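Local coordinates for protein glycerate dehydrogenase/glyoxylate reductase (Thermus thermophilus, PDB 2CUK) that probably reduces glyoxylate and hydroxypyruvate with a nicotinamide cofactor, as a D-isomer specific 2-hydroxyacid dehydrogenase, at residues A[9-20]-A[287-298]. Numbering follows the deposited sequence.
Sequences LPGKALDRLRER and ERMAEVAVENLL
In the flavodoxin-like catalytic domain of D-2-hydroxyacid dehydrogenases, the last long helix returns to pack beside the first strand-helix unit, and here Ala13, Arg16 and Leu17 meet Ala290, Val294 and Leu298 of that helix. The short segments of helix 15-19 and helix 287-298 run at 30° to each other with axes 10.4 Å apart. The backbones come closest where Ala13 faces Glu291, and there Ala13 CB rests 3.6 Å from Ala290 CB, while the carbonyl of Ala13 lies against the methyls of Val294. Farther along, Leu17 pushes CD2 between the two helices, touching Val294 CG1 and Leu297 CD2 and pressing tightly on Leu298 CG at 3.4 Å. Arg16 runs along the outer side of these apolar contacts. With CG anti to the backbone N (chi1 -174°) and the chain extended as far as NE, it passes over Leu298 CD1, which lies on one face of the guanidinium, 3.5 Å from NE. Arg16 NH1 then forms a salt bridge of 2.7 Å to Glu295 OE1, which sits at the guanidinium edge; the carboxylate is approached from above its own plane, the two planes being 64° apart. NH1 also donates to a water that hydrogen-bonds to Glu291 O at 2.7 Å, a second, water-mediated link from the guanidinium to the helix backbone. Leu9 and Pro10 lie against Pro134 and Leu138 of the second subunit. Beneath the seam, Leu14 and Leu17 reach strand 23-26, Leu14 also touches strand 2-5, and Leu297 packs on strands 2-5 and 68-70.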
loop_
_atom_site.group_PDB
_atom_site.type_symbol
_atom_site.label_atom_id
_atom_site.label_comp_id
_atom_site.label_asym_id
_atom_site.label_seq_id
_atom_site.Cartn_x
_atom_site.Cartn_y
_atom_site.Cartn_z
ATOM N N LEU A 9 23.035 -13.212 4.720
ATOM C CA LEU A 9 22.193 -12.281 5.461
ATOM C C LEU A 9 22.550 -10.828 5.180
ATOM O O LEU A 9 23.704 -10.506 4.894
ATOM C CB LEU A 9 22.319 -12.540 6.966
ATOM C CG LEU A 9 22.115 -13.976 7.460
ATOM C CD1 LEU A 9 22.307 -14.013 8.971
ATOM C CD2 LEU A 9 20.723 -14.476 7.082
ATOM N N PRO A 10 21.559 -9.928 5.264
ATOM C CA PRO A 10 21.781 -8.503 5.019
ATOM C C PRO A 10 22.411 -7.864 6.248
ATOM O O PRO A 10 22.149 -8.287 7.376
ATOM C CB PRO A 10 20.375 -7.988 4.757
ATOM C CG PRO A 10 19.564 -8.800 5.722
ATOM C CD PRO A 10 20.135 -10.196 5.542
ATOM N N GLY A 11 23.240 -6.847 6.032
ATOM C CA GLY A 11 23.886 -6.187 7.151
ATOM C C GLY A 11 25.169 -6.895 7.545
ATOM O O GLY A 11 25.546 -7.893 6.932
ATOM N N LYS A 12 25.837 -6.387 8.576
ATOM C CA LYS A 12 27.091 -6.975 9.031
ATOM C C LYS A 12 27.026 -7.563 10.437
ATOM O O LYS A 12 28.040 -7.634 11.130
ATOM C CB LYS A 12 28.211 -5.934 8.963
ATOM C CG LYS A 12 28.658 -5.595 7.546
ATOM C CD LYS A 12 29.795 -4.583 7.555
ATOM C CE LYS A 12 30.442 -4.465 6.184
ATOM N NZ LYS A 12 31.044 -5.758 5.743
ATOM N N ALA A 13 25.839 -7.997 10.851
ATOM C CA ALA A 13 25.671 -8.581 12.177
ATOM C C ALA A 13 26.631 -9.748 12.394
ATOM O O ALA A 13 27.098 -9.978 13.507
ATOM C CB ALA A 13 24.226 -9.044 12.368
ATOM N N LEU A 14 26.928 -10.483 11.329
ATOM C CA LEU A 14 27.832 -11.625 11.426
ATOM C C LEU A 14 29.262 -11.238 11.809
ATOM O O LEU A 14 29.981 -12.037 12.414
ATOM C CB LEU A 14 27.844 -12.400 10.106
ATOM C CG LEU A 14 26.568 -13.181 9.773
ATOM C CD1 LEU A 14 26.710 -13.840 8.416
ATOM C CD2 LEU A 14 26.303 -14.223 10.847
ATOM N N ASP A 15 29.672 -10.020 11.461
ATOM C CA ASP A 15 31.019 -9.550 11.776
ATOM C C ASP A 15 31.334 -9.693 13.262
ATOM O O ASP A 15 32.492 -9.856 13.644
ATOM C CB ASP A 15 31.199 -8.086 11.355
ATOM C CG ASP A 15 31.480 -7.928 9.869
ATOM O OD1 ASP A 15 31.647 -8.952 9.174
ATOM O OD2 ASP A 15 31.543 -6.774 9.394
ATOM N N ARG A 16 30.305 -9.626 14.100
ATOM C CA ARG A 16 30.499 -9.754 15.537
ATOM C C ARG A 16 31.080 -11.133 15.841
ATOM O O ARG A 16 31.977 -11.271 16.677
ATOM C CB ARG A 16 29.166 -9.569 16.263
ATOM C CG ARG A 16 29.285 -9.540 17.773
ATOM C CD ARG A 16 27.928 -9.339 18.423
ATOM N NE ARG A 16 28.019 -9.307 19.880
ATOM C CZ ARG A 16 26.973 -9.185 20.689
ATOM N NH1 ARG A 16 25.752 -9.084 20.179
ATOM N NH2 ARG A 16 27.143 -9.162 22.006
ATOM N N LEU A 17 30.567 -12.148 15.153
ATOM C CA LEU A 17 31.041 -13.520 15.339
ATOM C C LEU A 17 32.501 -13.624 14.903
ATOM O O LEU A 17 33.326 -14.265 15.540
ATOM C CB LEU A 17 30.222 -14.471 14.466
ATOM C CG LEU A 17 28.739 -14.597 14.857
ATOM C CD1 LEU A 17 28.026 -15.631 13.992
ATOM C CD2 LEU A 17 28.518 -15.036 16.310
ATOM N N ARG A 18 32.790 -13.014 13.734
ATOM C CA ARG A 18 34.161 -13.029 13.221
ATOM C C ARG A 18 35.131 -12.325 14.185
ATOM O O ARG A 18 36.263 -12.740 14.403
ATOM C CB ARG A 18 34.170 -12.332 11.848
ATOM C CG ARG A 18 33.252 -13.003 10.815
ATOM C CD ARG A 18 33.480 -12.451 9.395
ATOM N NE ARG A 18 32.633 -13.136 8.407
ATOM C CZ ARG A 18 31.412 -12.615 8.177
ATOM N NH1 ARG A 18 31.015 -11.545 8.844
ATOM N NH2 ARG A 18 30.612 -13.166 7.257
ATOM N N GLU A 19 34.649 -11.193 14.750
ATOM C CA GLU A 19 35.416 -10.438 15.742
ATOM C C GLU A 19 35.784 -11.298 16.961
ATOM O O GLU A 19 36.722 -11.014 17.704
ATOM C CB GLU A 19 34.524 -9.300 16.234
ATOM C CG GLU A 19 34.925 -7.927 15.701
ATOM C CD GLU A 19 33.691 -7.055 15.625
ATOM O OE1 GLU A 19 32.759 -7.294 16.379
ATOM O OE2 GLU A 19 33.652 -6.171 14.771
ATOM N N ARG A 20 34.963 -12.348 17.180
ATOM C CA ARG A 20 35.153 -13.182 18.366
ATOM C C ARG A 20 36.028 -14.394 18.058
ATOM O O ARG A 20 36.135 -15.320 18.848
ATOM C CB ARG A 20 33.782 -13.664 18.840
ATOM C CG ARG A 20 32.937 -12.544 19.466
ATOM C CD ARG A 20 33.463 -12.107 20.842
ATOM N NE ARG A 20 33.439 -13.254 21.755
ATOM C CZ ARG A 20 33.838 -13.092 23.037
ATOM N NH1 ARG A 20 34.254 -11.917 23.498
ATOM N NH2 ARG A 20 33.806 -14.149 23.860
ATOM N N GLU A 287 17.978 -7.071 9.045
ATOM C CA GLU A 287 19.291 -6.880 9.653
ATOM C C GLU A 287 19.146 -7.089 11.156
ATOM O O GLU A 287 20.018 -7.668 11.803
ATOM C CB GLU A 287 19.825 -5.472 9.369
ATOM C CG GLU A 287 19.943 -5.143 7.884
ATOM C CD GLU A 287 20.585 -3.786 7.621
ATOM O OE1 GLU A 287 20.382 -2.859 8.431
ATOM O OE2 GLU A 287 21.282 -3.639 6.595
ATOM N N ARG A 288 18.028 -6.621 11.700
ATOM C CA ARG A 288 17.742 -6.759 13.120
ATOM C C ARG A 288 17.594 -8.239 13.473
ATOM O O ARG A 288 18.060 -8.686 14.520
ATOM C CB ARG A 288 16.467 -5.979 13.470
ATOM C CG ARG A 288 16.011 -6.103 14.920
ATOM C CD ARG A 288 17.090 -5.671 15.901
ATOM N NE ARG A 288 16.648 -5.842 17.283
ATOM C CZ ARG A 288 17.463 -5.872 18.332
ATOM N NH1 ARG A 288 18.773 -5.743 18.163
ATOM N NH2 ARG A 288 16.969 -6.043 19.551
ATOM N N MET A 289 16.951 -8.999 12.592
ATOM C CA MET A 289 16.778 -10.426 12.815
ATOM C C MET A 289 18.145 -11.097 12.917
ATOM O O MET A 289 18.332 -12.025 13.703
ATOM C CB MET A 289 15.972 -11.052 11.674
ATOM C CG MET A 289 14.466 -10.805 11.771
ATOM S SD MET A 289 13.540 -11.385 10.332
ATOM C CE MET A 289 13.897 -13.160 10.378
ATOM N N ALA A 290 19.094 -10.619 12.116
ATOM C CA ALA A 290 20.446 -11.166 12.117
ATOM C C ALA A 290 21.137 -10.862 13.446
ATOM O O ALA A 290 21.797 -11.728 14.015
ATOM C CB ALA A 290 21.253 -10.581 10.957
ATOM N N GLU A 291 20.981 -9.633 13.935
ATOM C CA GLU A 291 21.587 -9.230 15.200
ATOM C C GLU A 291 21.072 -10.088 16.352
ATOM O O GLU A 291 21.839 -10.507 17.216
ATOM C CB GLU A 291 21.271 -7.766 15.520
ATOM C CG GLU A 291 21.604 -6.771 14.429
ATOM C CD GLU A 291 21.268 -5.345 14.837
ATOM O OE1 GLU A 291 20.161 -5.114 15.379
ATOM O OE2 GLU A 291 22.110 -4.453 14.613
ATOM N N VAL A 292 19.764 -10.333 16.363
ATOM C CA VAL A 292 19.145 -11.127 17.417
ATOM C C VAL A 292 19.593 -12.586 17.371
ATOM O O VAL A 292 19.851 -13.193 18.413
ATOM C CB VAL A 292 17.601 -11.040 17.337
ATOM C CG1 VAL A 292 16.964 -11.955 18.369
ATOM C CG2 VAL A 292 17.156 -9.598 17.580
ATOM N N ALA A 293 19.684 -13.155 16.173
ATOM C CA ALA A 293 20.128 -14.539 16.045
ATOM C C ALA A 293 21.585 -14.629 16.513
ATOM O O ALA A 293 21.961 -15.549 17.238
ATOM C CB ALA A 293 20.010 -15.000 14.599
ATOM N N VAL A 294 22.397 -13.662 16.101
ATOM C CA VAL A 294 23.803 -13.631 16.489
ATOM C C VAL A 294 23.944 -13.525 18.007
ATOM O O VAL A 294 24.755 -14.227 18.612
ATOM C CB VAL A 294 24.533 -12.449 15.810
ATOM C CG1 VAL A 294 25.866 -12.170 16.500
ATOM C CG2 VAL A 294 24.760 -12.774 14.347
ATOM N N GLU A 295 23.151 -12.650 18.620
ATOM C CA GLU A 295 23.191 -12.471 20.069
ATOM C C GLU A 295 22.905 -13.796 20.772
ATOM O O GLU A 295 23.673 -14.235 21.632
ATOM C CB GLU A 295 22.160 -11.429 20.505
ATOM C CG GLU A 295 22.136 -11.168 22.004
ATOM C CD GLU A 295 23.455 -10.618 22.527
ATOM O OE1 GLU A 295 23.878 -9.543 22.050
ATOM O OE2 GLU A 295 24.068 -11.257 23.412
ATOM N N ASN A 296 21.793 -14.427 20.404
ATOM C CA ASN A 296 21.411 -15.705 20.992
ATOM C C ASN A 296 22.513 -16.756 20.837
ATOM O O ASN A 296 22.857 -17.446 21.798
ATOM C CB ASN A 296 20.112 -16.214 20.352
ATOM C CG ASN A 296 18.872 -15.579 20.962
ATOM O OD1 ASN A 296 18.449 -15.943 22.063
ATOM N ND2 ASN A 296 18.288 -14.617 20.253
ATOM N N LEU A 297 23.067 -16.875 19.635
ATOM C CA LEU A 297 24.118 -17.855 19.390
ATOM C C LEU A 297 25.351 -17.589 20.252
ATOM O O LEU A 297 25.853 -18.498 20.911
ATOM C CB LEU A 297 24.498 -17.879 17.903
ATOM C CG LEU A 297 25.541 -18.917 17.465
ATOM C CD1 LEU A 297 25.303 -19.310 16.019
ATOM C CD2 LEU A 297 26.945 -18.361 17.650
ATOM N N LEU A 298 25.840 -16.351 20.254
ATOM C CA LEU A 298 27.009 -16.014 21.061
ATOM C C LEU A 298 26.738 -16.279 22.535
ATOM O O LEU A 298 27.601 -16.788 23.251
ATOM C CB LEU A 298 27.402 -14.544 20.871
ATOM C CG LEU A 298 28.249 -14.215 19.638
ATOM C CD1 LEU A 298 28.483 -12.715 19.556
ATOM C CD2 LEU A 298 29.576 -14.952 19.725
HETATM O O HOH W 1 24.170 -9.156 17.633
#